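Local coordinates for putative secreted protein (PDB 2QF9) that is of unknown function, but is a putative secreted protein of the DUF305 family, built as a ferritin-like bundle of four long helices, at residues Ala23-Tyr28 / Ala99-Leu104; Arg40-Asp45 / Tyr115-Met120. All blocks are in the same frame, centred on the assembly; numbering follows the deposited sequence.

Contact 1: Ala23-Tyr28 / Ala99-Leu104. With EDO (1,2-ethanediol), chain C.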
ATOM      1  N   ALA A  23       6.869  -8.646  -0.562  1.00  9.31           N
ATOM      2  CA  ALA A  23       7.766  -7.594  -1.077  1.00  9.17           C
ATOM      3  C   ALA A  23       7.626  -6.318  -0.236  1.00  9.76           C
ATOM      4  O   ALA A  23       8.624  -5.672   0.132  1.00  8.22           O
ATOM      5  CB  ALA A  23       7.475  -7.280  -2.515  1.00 10.73           C
ATOM      6  N   VAL A  24       6.383  -5.932   0.031  1.00  9.12           N
ATOM      7  CA  VAL A  24       6.112  -4.777   0.880  1.00  9.80           C
ATOM      8  C   VAL A  24       6.807  -4.935   2.253  1.00  9.83           C
ATOM      9  O   VAL A  24       7.505  -4.024   2.713  1.00  8.98           O
ATOM     10  CB  VAL A  24       4.575  -4.530   1.020  1.00 10.11           C
ATOM     11  CG1 VAL A  24       4.308  -3.377   2.004  1.00 11.32           C
ATOM     12  CG2 VAL A  24       3.965  -4.258  -0.381  1.00  9.37           C
ATOM     13  N   GLU A  25       6.618  -6.087   2.895  1.00  9.61           N
ATOM     14  CA  GLU A  25       7.239  -6.385   4.191  1.00 11.33           C
ATOM     15  C   GLU A  25       8.774  -6.297   4.114  1.00 11.20           C
ATOM     16  O   GLU A  25       9.409  -5.680   4.981  1.00 10.19           O
ATOM     17  CB  GLU A  25       6.776  -7.766   4.691  1.00 10.80           C
ATOM     18  CG  GLU A  25       7.455  -8.264   5.964  1.00 15.59           C
ATOM     19  CD  GLU A  25       7.159  -7.425   7.224  1.00 19.34           C
ATOM     20  OE1 GLU A  25       6.454  -6.390   7.138  1.00 19.96           O
ATOM     21  OE2 GLU A  25       7.658  -7.819   8.309  1.00 22.70           O
HETATM   22  N   MSE A  26       9.370  -6.917   3.090  1.00 11.58           N
HETATM   23  CA  MSE A  26      10.813  -6.808   2.893  0.50 12.56           C
HETATM   24  C   MSE A  26      11.279  -5.358   2.802  1.00 11.66           C
HETATM   25  O   MSE A  26      12.329  -4.995   3.340  1.00 11.77           O
HETATM   26  CB  MSE A  26      11.227  -7.533   1.628  0.50 12.14           C
HETATM   27  CG  MSE A  26      11.649  -8.931   1.860  0.50 13.14           C
HETATM   28 SE   MSE A  26      12.791  -9.392   0.370  0.50 17.69          SE
HETATM   29  CE  MSE A  26      11.517  -9.172  -1.067  0.50 12.15           C
ATOM     30  N   SER A  27      10.499  -4.530   2.109  1.00 10.87           N
ATOM     31  CA  SER A  27      10.791  -3.099   1.948  1.00 10.60           C
ATOM     32  C   SER A  27      10.743  -2.328   3.262  1.00  9.94           C
ATOM     33  O   SER A  27      11.627  -1.497   3.529  1.00  9.43           O
ATOM     34  CB  SER A  27       9.871  -2.483   0.877  1.00 10.20           C
ATOM     35  OG  SER A  27      10.128  -3.146  -0.369  1.00 15.02           O
ATOM     36  N   TYR A  28       9.740  -2.622   4.098  1.00  9.17           N
ATOM     37  CA  TYR A  28       9.674  -2.044   5.436  1.00 10.12           C
ATOM     38  C   TYR A  28      10.897  -2.430   6.265  1.00 10.23           C
ATOM     39  O   TYR A  28      11.457  -1.591   6.965  1.00 10.96           O
ATOM     40  CB  TYR A  28       8.398  -2.480   6.174  1.00  9.72           C
ATOM     41  CG  TYR A  28       7.272  -1.506   5.938  1.00 10.54           C
ATOM     42  CD1 TYR A  28       6.331  -1.718   4.913  1.00 10.04           C
ATOM     43  CD2 TYR A  28       7.183  -0.329   6.696  1.00 10.88           C
ATOM     44  CE1 TYR A  28       5.300  -0.790   4.684  1.00 12.32           C
ATOM     45  CE2 TYR A  28       6.133   0.611   6.468  1.00 11.73           C
ATOM     46  CZ  TYR A  28       5.224   0.374   5.455  1.00 11.53           C
ATOM     47  OH  TYR A  28       4.210   1.282   5.226  1.00 11.13           O
ATOM     48  N   ALA A  99      13.191 -17.936   7.322  1.00 12.57           N
ATOM     49  CA  ALA A  99      14.572 -17.774   7.817  1.00 11.95           C
ATOM     50  C   ALA A  99      15.282 -16.613   7.102  1.00 11.58           C
ATOM     51  O   ALA A  99      16.079 -15.888   7.701  1.00 10.78           O
ATOM     52  CB  ALA A  99      15.376 -19.082   7.642  1.00 12.94           C
ATOM     53  N   GLU A 100      14.999 -16.474   5.810  1.00 11.33           N
ATOM     54  CA  GLU A 100      15.555 -15.363   5.011  1.00 11.99           C
ATOM     55  C   GLU A 100      15.014 -14.018   5.507  1.00 12.03           C
ATOM     56  O   GLU A 100      15.750 -13.028   5.629  1.00 11.37           O
ATOM     57  CB  GLU A 100      15.212 -15.572   3.528  1.00 11.72           C
ATOM     58  CG  GLU A 100      16.122 -16.633   2.882  1.00 12.57           C
ATOM     59  CD  GLU A 100      15.723 -17.006   1.461  1.00 14.31           C
ATOM     60  OE1 GLU A 100      14.548 -16.839   1.074  1.00 13.35           O
ATOM     61  OE2 GLU A 100      16.609 -17.502   0.736  1.00 16.72           O
HETATM   62  N   MSE A 101      13.713 -13.974   5.786  1.00 11.45           N
HETATM   63  CA  MSE A 101      13.094 -12.743   6.316  1.00 12.76           C
HETATM   64  C   MSE A 101      13.677 -12.376   7.684  1.00 12.51           C
HETATM   65  O   MSE A 101      13.950 -11.209   7.952  1.00 12.92           O
HETATM   66  CB  MSE A 101      11.572 -12.882   6.400  1.00 12.45           C
HETATM   67  CG  MSE A 101      10.897 -13.123   5.063  1.00 13.42           C
HETATM   68 SE   MSE A 101      11.061 -11.581   3.841  1.00 15.24          SE
HETATM   69  CE  MSE A 101       9.713 -10.418   4.694  1.00 16.29           C
ATOM     70  N   LYS A 102      13.876 -13.373   8.537  1.00 13.65           N
ATOM     71  CA  LYS A 102      14.510 -13.159   9.831  1.00 14.55           C
ATOM     72  C   LYS A 102      15.939 -12.625   9.661  1.00 13.47           C
ATOM     73  O   LYS A 102      16.323 -11.655  10.328  1.00 13.52           O
ATOM     74  CB  LYS A 102      14.521 -14.453  10.643  1.00 14.56           C
ATOM     75  CG  LYS A 102      15.242 -14.315  11.991  1.00 17.49           C
ATOM     76  CD  LYS A 102      15.335 -15.653  12.719  1.00 18.48           C
ATOM     77  CE  LYS A 102      15.812 -15.433  14.145  1.00 24.66           C
ATOM     78  NZ  LYS A 102      17.251 -15.078  14.146  1.00 28.59           N
ATOM     79  N   LYS A 103      16.710 -13.253   8.767  1.00 13.10           N
ATOM     80  CA  LYS A 103      18.102 -12.875   8.555  1.00 13.12           C
ATOM     81  C   LYS A 103      18.171 -11.417   8.131  1.00 12.58           C
ATOM     82  O   LYS A 103      18.972 -10.653   8.669  1.00 13.11           O
ATOM     83  CB  LYS A 103      18.785 -13.775   7.517  1.00 13.79           C
ATOM     84  CG  LYS A 103      20.238 -13.437   7.301  1.00 15.84           C
ATOM     85  CD  LYS A 103      20.878 -14.412   6.331  1.00 20.71           C
ATOM     86  CE  LYS A 103      22.031 -13.759   5.570  1.00 25.32           C
ATOM     87  NZ  LYS A 103      23.205 -13.473   6.427  1.00 30.18           N
ATOM     88  N   LEU A 104      17.305 -11.026   7.193  1.00 12.13           N
ATOM     89  CA  LEU A 104      17.284  -9.644   6.699  1.00 12.47           C
ATOM     90  C   LEU A 104      17.181  -8.638   7.846  1.00 13.09           C
ATOM     91  O   LEU A 104      17.900  -7.626   7.874  1.00 12.60           O
ATOM     92  CB  LEU A 104      16.119  -9.428   5.706  1.00 12.41           C
ATOM     93  CG  LEU A 104      15.993  -8.016   5.117  1.00 12.98           C
ATOM     94  CD1 LEU A 104      17.231  -7.627   4.313  1.00 12.84           C
ATOM     95  CD2 LEU A 104      14.750  -7.939   4.252  1.00 13.14           C
TER
HETATM   96  C1  EDO C   1       2.037   1.379   2.354  1.00 19.37           C
HETATM   97  O1  EDO C   1       2.609   0.539   3.346  1.00 15.86           O
HETATM   98  C2  EDO C   1       2.663   1.018   1.014  1.00 18.43           C
HETATM   99  O2  EDO C   1       3.819   1.814   0.817  1.00 15.94           O

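Contact 2: Arg40-Asp45 / Tyr115-Met120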
ATOM      1  N   ARG A  40      16.957   2.714   0.086  1.00 10.34           N
ATOM      2  CA  ARG A  40      15.722   3.172   0.744  1.00 11.42           C
ATOM      3  C   ARG A  40      14.681   3.675  -0.252  1.00 11.53           C
ATOM      4  O   ARG A  40      13.479   3.392  -0.073  1.00 10.84           O
ATOM      5  CB  ARG A  40      16.009   4.233   1.818  1.00 11.74           C
ATOM      6  CG  ARG A  40      16.575   3.626   3.111  1.00 12.18           C
ATOM      7  CD  ARG A  40      16.998   4.679   4.120  1.00 13.17           C
ATOM      8  NE  ARG A  40      16.061   5.807   4.242  1.00 23.32           N
ATOM      9  CZ  ARG A  40      14.991   5.814   5.035  1.00 22.59           C
ATOM     10  NH1 ARG A  40      14.690   4.765   5.791  1.00 25.63           N
ATOM     11  NH2 ARG A  40      14.226   6.879   5.083  1.00 25.03           N
ATOM     12  N   ARG A  41      15.135   4.381  -1.297  1.00 11.37           N
ATOM     13  CA  ARG A  41      14.214   4.912  -2.321  1.00 12.53           C
ATOM     14  C   ARG A  41      13.615   3.763  -3.126  1.00 12.17           C
ATOM     15  O   ARG A  41      12.410   3.753  -3.392  1.00 11.65           O
ATOM     16  CB  ARG A  41      14.879   5.931  -3.256  1.00 12.95           C
ATOM     17  CG  ARG A  41      13.962   6.412  -4.376  1.00 16.87           C
ATOM     18  CD  ARG A  41      12.785   7.224  -3.842  1.00 24.09           C
ATOM     19  NE  ARG A  41      11.646   7.256  -4.767  1.00 29.22           N
ATOM     20  CZ  ARG A  41      10.621   8.113  -4.704  1.00 30.40           C
ATOM     21  NH1 ARG A  41      10.570   9.065  -3.769  1.00 32.16           N
ATOM     22  NH2 ARG A  41       9.638   8.022  -5.592  1.00 31.03           N
ATOM     23  N   LEU A  42      14.456   2.800  -3.519  1.00 11.50           N
ATOM     24  CA  LEU A  42      13.963   1.648  -4.260  1.00 11.87           C
ATOM     25  C   LEU A  42      12.912   0.906  -3.431  1.00 11.41           C
ATOM     26  O   LEU A  42      11.819   0.572  -3.946  1.00 11.59           O
ATOM     27  CB  LEU A  42      15.119   0.709  -4.619  1.00 11.13           C
ATOM     28  CG  LEU A  42      14.732  -0.646  -5.232  1.00 13.18           C
ATOM     29  CD1 LEU A  42      13.938  -0.486  -6.564  1.00 15.71           C
ATOM     30  CD2 LEU A  42      15.979  -1.531  -5.372  1.00 13.78           C
ATOM     31  N   ALA A  43      13.240   0.659  -2.155  1.00 10.56           N
ATOM     32  CA  ALA A  43      12.332  -0.063  -1.251  1.00 10.79           C
ATOM     33  C   ALA A  43      11.000   0.685  -1.115  1.00 10.33           C
ATOM     34  O   ALA A  43       9.939   0.082  -1.141  1.00 10.36           O
ATOM     35  CB  ALA A  43      12.990  -0.279   0.114  1.00 10.69           C
ATOM     36  N   TYR A  44      11.062   2.007  -1.035  1.00 10.29           N
ATOM     37  CA  TYR A  44       9.843   2.822  -0.953  1.00 10.81           C
ATOM     38  C   TYR A  44       9.008   2.662  -2.234  1.00 11.34           C
ATOM     39  O   TYR A  44       7.795   2.453  -2.167  1.00 11.06           O
ATOM     40  CB  TYR A  44      10.221   4.290  -0.716  1.00 11.59           C
ATOM     41  CG  TYR A  44       9.091   5.275  -0.839  1.00 12.81           C
ATOM     42  CD1 TYR A  44       8.260   5.555   0.249  1.00 16.41           C
ATOM     43  CD2 TYR A  44       8.863   5.950  -2.041  1.00 14.88           C
ATOM     44  CE1 TYR A  44       7.221   6.479   0.136  1.00 17.07           C
ATOM     45  CE2 TYR A  44       7.824   6.873  -2.164  1.00 16.28           C
ATOM     46  CZ  TYR A  44       7.017   7.128  -1.065  1.00 16.46           C
ATOM     47  OH  TYR A  44       5.990   8.049  -1.177  1.00 18.38           O
ATOM     48  N   ASP A  45       9.660   2.770  -3.393  1.00 10.98           N
ATOM     49  CA  ASP A  45       8.972   2.600  -4.683  1.00 11.46           C
ATOM     50  C   ASP A  45       8.328   1.217  -4.863  1.00 11.73           C
ATOM     51  O   ASP A  45       7.177   1.104  -5.287  1.00 11.06           O
ATOM     52  CB  ASP A  45       9.903   2.924  -5.850  1.00 11.93           C
ATOM     53  CG  ASP A  45      10.242   4.429  -5.929  1.00 13.84           C
ATOM     54  OD1 ASP A  45       9.488   5.257  -5.392  1.00 16.97           O
ATOM     55  OD2 ASP A  45      11.256   4.778  -6.548  1.00 17.03           O
ATOM     56  N   TYR A 115      21.671  -7.999   0.957  1.00 10.38           N
ATOM     57  CA  TYR A 115      20.789  -9.149   1.207  1.00 10.35           C
ATOM     58  C   TYR A 115      19.380  -8.870   0.686  1.00 10.15           C
ATOM     59  O   TYR A 115      18.770  -9.733   0.067  1.00  9.95           O
ATOM     60  CB  TYR A 115      20.768  -9.514   2.685  1.00 11.42           C
ATOM     61  CG  TYR A 115      20.265 -10.932   2.913  1.00 11.94           C
ATOM     62  CD1 TYR A 115      20.999 -12.026   2.434  1.00 15.63           C
ATOM     63  CD2 TYR A 115      19.084 -11.180   3.596  1.00 12.74           C
ATOM     64  CE1 TYR A 115      20.552 -13.332   2.633  1.00 17.21           C
ATOM     65  CE2 TYR A 115      18.625 -12.473   3.795  1.00 13.84           C
ATOM     66  CZ  TYR A 115      19.364 -13.548   3.315  1.00 16.66           C
ATOM     67  OH  TYR A 115      18.931 -14.850   3.493  1.00 17.39           O
ATOM     68  N   TYR A 116      18.904  -7.642   0.894  1.00  9.78           N
ATOM     69  CA  TYR A 116      17.614  -7.184   0.361  1.00  9.44           C
ATOM     70  C   TYR A 116      17.597  -7.262  -1.167  1.00  9.67           C
ATOM     71  O   TYR A 116      16.651  -7.781  -1.767  1.00 10.09           O
ATOM     72  CB  TYR A 116      17.368  -5.742   0.816  1.00  9.59           C
ATOM     73  CG  TYR A 116      16.178  -5.092   0.170  1.00  8.28           C
ATOM     74  CD1 TYR A 116      14.868  -5.405   0.582  1.00 10.12           C
ATOM     75  CD2 TYR A 116      16.349  -4.173  -0.887  1.00  9.68           C
ATOM     76  CE1 TYR A 116      13.765  -4.802  -0.016  1.00 10.25           C
ATOM     77  CE2 TYR A 116      15.255  -3.571  -1.498  1.00  8.54           C
ATOM     78  CZ  TYR A 116      13.963  -3.888  -1.070  1.00  9.67           C
ATOM     79  OH  TYR A 116      12.886  -3.287  -1.652  1.00  9.93           O
ATOM     80  N   LEU A 117      18.638  -6.723  -1.793  1.00  8.56           N
ATOM     81  CA  LEU A 117      18.750  -6.757  -3.244  1.00  8.88           C
ATOM     82  C   LEU A 117      18.778  -8.185  -3.795  1.00  9.69           C
ATOM     83  O   LEU A 117      18.200  -8.457  -4.834  1.00  9.81           O
ATOM     84  CB  LEU A 117      19.961  -5.952  -3.713  1.00  8.56           C
ATOM     85  CG  LEU A 117      19.841  -4.439  -3.473  1.00  7.70           C
ATOM     86  CD1 LEU A 117      21.226  -3.823  -3.568  1.00  9.01           C
ATOM     87  CD2 LEU A 117      18.849  -3.769  -4.445  1.00  8.99           C
ATOM     88  N   GLN A 118      19.441  -9.088  -3.083  1.00  9.58           N
ATOM     89  CA  GLN A 118      19.490 -10.498  -3.505  1.00 10.29           C
ATOM     90  C   GLN A 118      18.118 -11.163  -3.372  1.00 10.45           C
ATOM     91  O   GLN A 118      17.645 -11.817  -4.317  1.00 10.56           O
ATOM     92  CB  GLN A 118      20.524 -11.244  -2.682  1.00 10.48           C
ATOM     93  CG  GLN A 118      21.958 -10.873  -3.075  1.00 10.94           C
ATOM     94  CD  GLN A 118      22.983 -11.411  -2.081  1.00 14.41           C
ATOM     95  OE1 GLN A 118      22.672 -11.647  -0.921  1.00 14.64           O
ATOM     96  NE2 GLN A 118      24.218 -11.595  -2.543  1.00 14.08           N
ATOM     97  N   LEU A 119      17.487 -10.979  -2.211  1.00 10.03           N
ATOM     98  CA  LEU A 119      16.143 -11.525  -1.995  1.00  9.74           C
ATOM     99  C   LEU A 119      15.127 -10.955  -2.982  1.00  9.48           C
ATOM    100  O   LEU A 119      14.301 -11.691  -3.526  1.00  9.04           O
ATOM    101  CB  LEU A 119      15.654 -11.261  -0.582  1.00  9.58           C
ATOM    102  CG  LEU A 119      16.336 -11.991   0.574  1.00  8.88           C
ATOM    103  CD1 LEU A 119      15.761 -11.499   1.905  1.00 11.13           C
ATOM    104  CD2 LEU A 119      16.215 -13.536   0.453  1.00 12.23           C
HETATM  105  N   MSE A 120      15.187  -9.653  -3.234  1.00  9.25           N
HETATM  106  CA  MSE A 120      14.195  -9.023  -4.097  0.70  9.36           C
HETATM  107  C   MSE A 120      14.432  -9.419  -5.567  1.00  9.53           C
HETATM  108  O   MSE A 120      13.485  -9.541  -6.344  1.00  9.73           O
HETATM  109  CB  MSE A 120      14.198  -7.504  -3.904  0.70  9.10           C
HETATM  110  CG  MSE A 120      13.050  -6.797  -4.600  0.70 11.93           C
HETATM  111 SE   MSE A 120      11.265  -7.299  -3.931  0.70 14.72          SE
HETATM  112  CE  MSE A 120      11.221  -6.140  -2.361  0.70 16.29           C
TER

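Contact 1: Ala23-Tyr28 / Ala99-Leu104
Met-101 and Leu-104 fasten the short helix 98-106 to the outside of a ferritin-like four-helix bundle, against helix 8-31. The two segments run nearly parallel, 22° apart. Both methionines are selenomethionine. The Met-101 side chain turns back twice: with chi2 at -66° and a third torsion of the same sign, its end is carried to helix 8-31. There Met-101 SE sits 3.4 Å from Met-26 CG, and the two side chains cross at about a right angle. Met-26 has two conformers, and the contact is described for one of them. The terminal methyl goes further. Met-101 CE lies 3.4 Å from Glu-25 CG, against the aliphatic part of that chain. Ile-29 and Gln-22 of helix 8-31 also touch Met-101. One turn on, Leu-104 points at helix 8-31. Leu-104 CD2 rests 3.9 Å from Met-26 O, with Met-26 CG a similar distance away. No hydrogen bond joins the segments; the seam is apolar. On helix 8-31, Tyr-28 serves the dimer interface instead, with its ring edge-to-face to Tyr-44 of the second subunit. A 1,2-ethanediol, probably from the crystallisation liquor, sits there; its O1 and Tyr-28 OH share a hydrogen bond of 2.6 Å.

Contact 2: Arg40-Asp45 / Tyr115-Met120
Tyr-116 and Leu-42 share a first torsion, and it sends Tyr-116 to Ala-43 and Leu-42 to Leu-117. Chi1 is 171° in Tyr-116 and 172° in Leu-42; with CG opposite the backbone N, each side chain is directed at the facing helix. The Tyr-116 ring spans most of the gap. Its hydroxyl comes down on the backbone of helix 37-63, with Tyr-116 OH 3.3 Å from Ala-43 CA. The small Ala-43 side chain probably allows this approach. Ala-43 CB meets the ring obliquely, 3.9 Å from Tyr-116 CZ. The buried hydroxyl is not left to apolar neighbours: it hydrogen-bonds Ser-27 OG of helix 8-31, which helps fix where the ring ends.

Leu-42 CD2 lies at the ring edge, near its plane, 4.4 Å from Tyr-116 CE2. Leu-42 CD2 also touches Leu-117 CD2 at 3.8 Å, so it bridges two residues of helix 109-137. Met-161 of helix 141-167 packs on both leucines. On the outer side of helix 37-63, Arg-41 NH2 makes a salt bridge to Asp-45 OD1 at 2.8 Å, one turn on. Arg-41 NE adds a hydrogen bond to Asp-45 OD2.

No hydrogen bond crosses between the segments. Their axes are 11.8 Å apart and run the same way, at 35°, with side chains from helices 8-31 and 141-167 filling in around them. This is core packing between the second and third long helices, which run the same way and are joined by a long connection, as in ferritin-like four-helix bundles.

From the N terminus, helix 8-31 supplies the first half of contact 1 and helix 37-63 the first half of contact 2. The chain then makes its long connection, partly unmodelled. Helix 98-106 closes contact 1 over 70 intervening residues. Helix 109-137 closes contact 2 over 69. The segments alternate, so the two loops cross. Contact 1 holds the end of the connection to the outside of the bundle, while contact 2 joins two long helices inside it. Their centres are 10 Å apart. Met-26 of contact 1 also packs on Leu-119, and Lys-103 makes a cation-pi contact with Tyr-115. Both contacts border the second subunit.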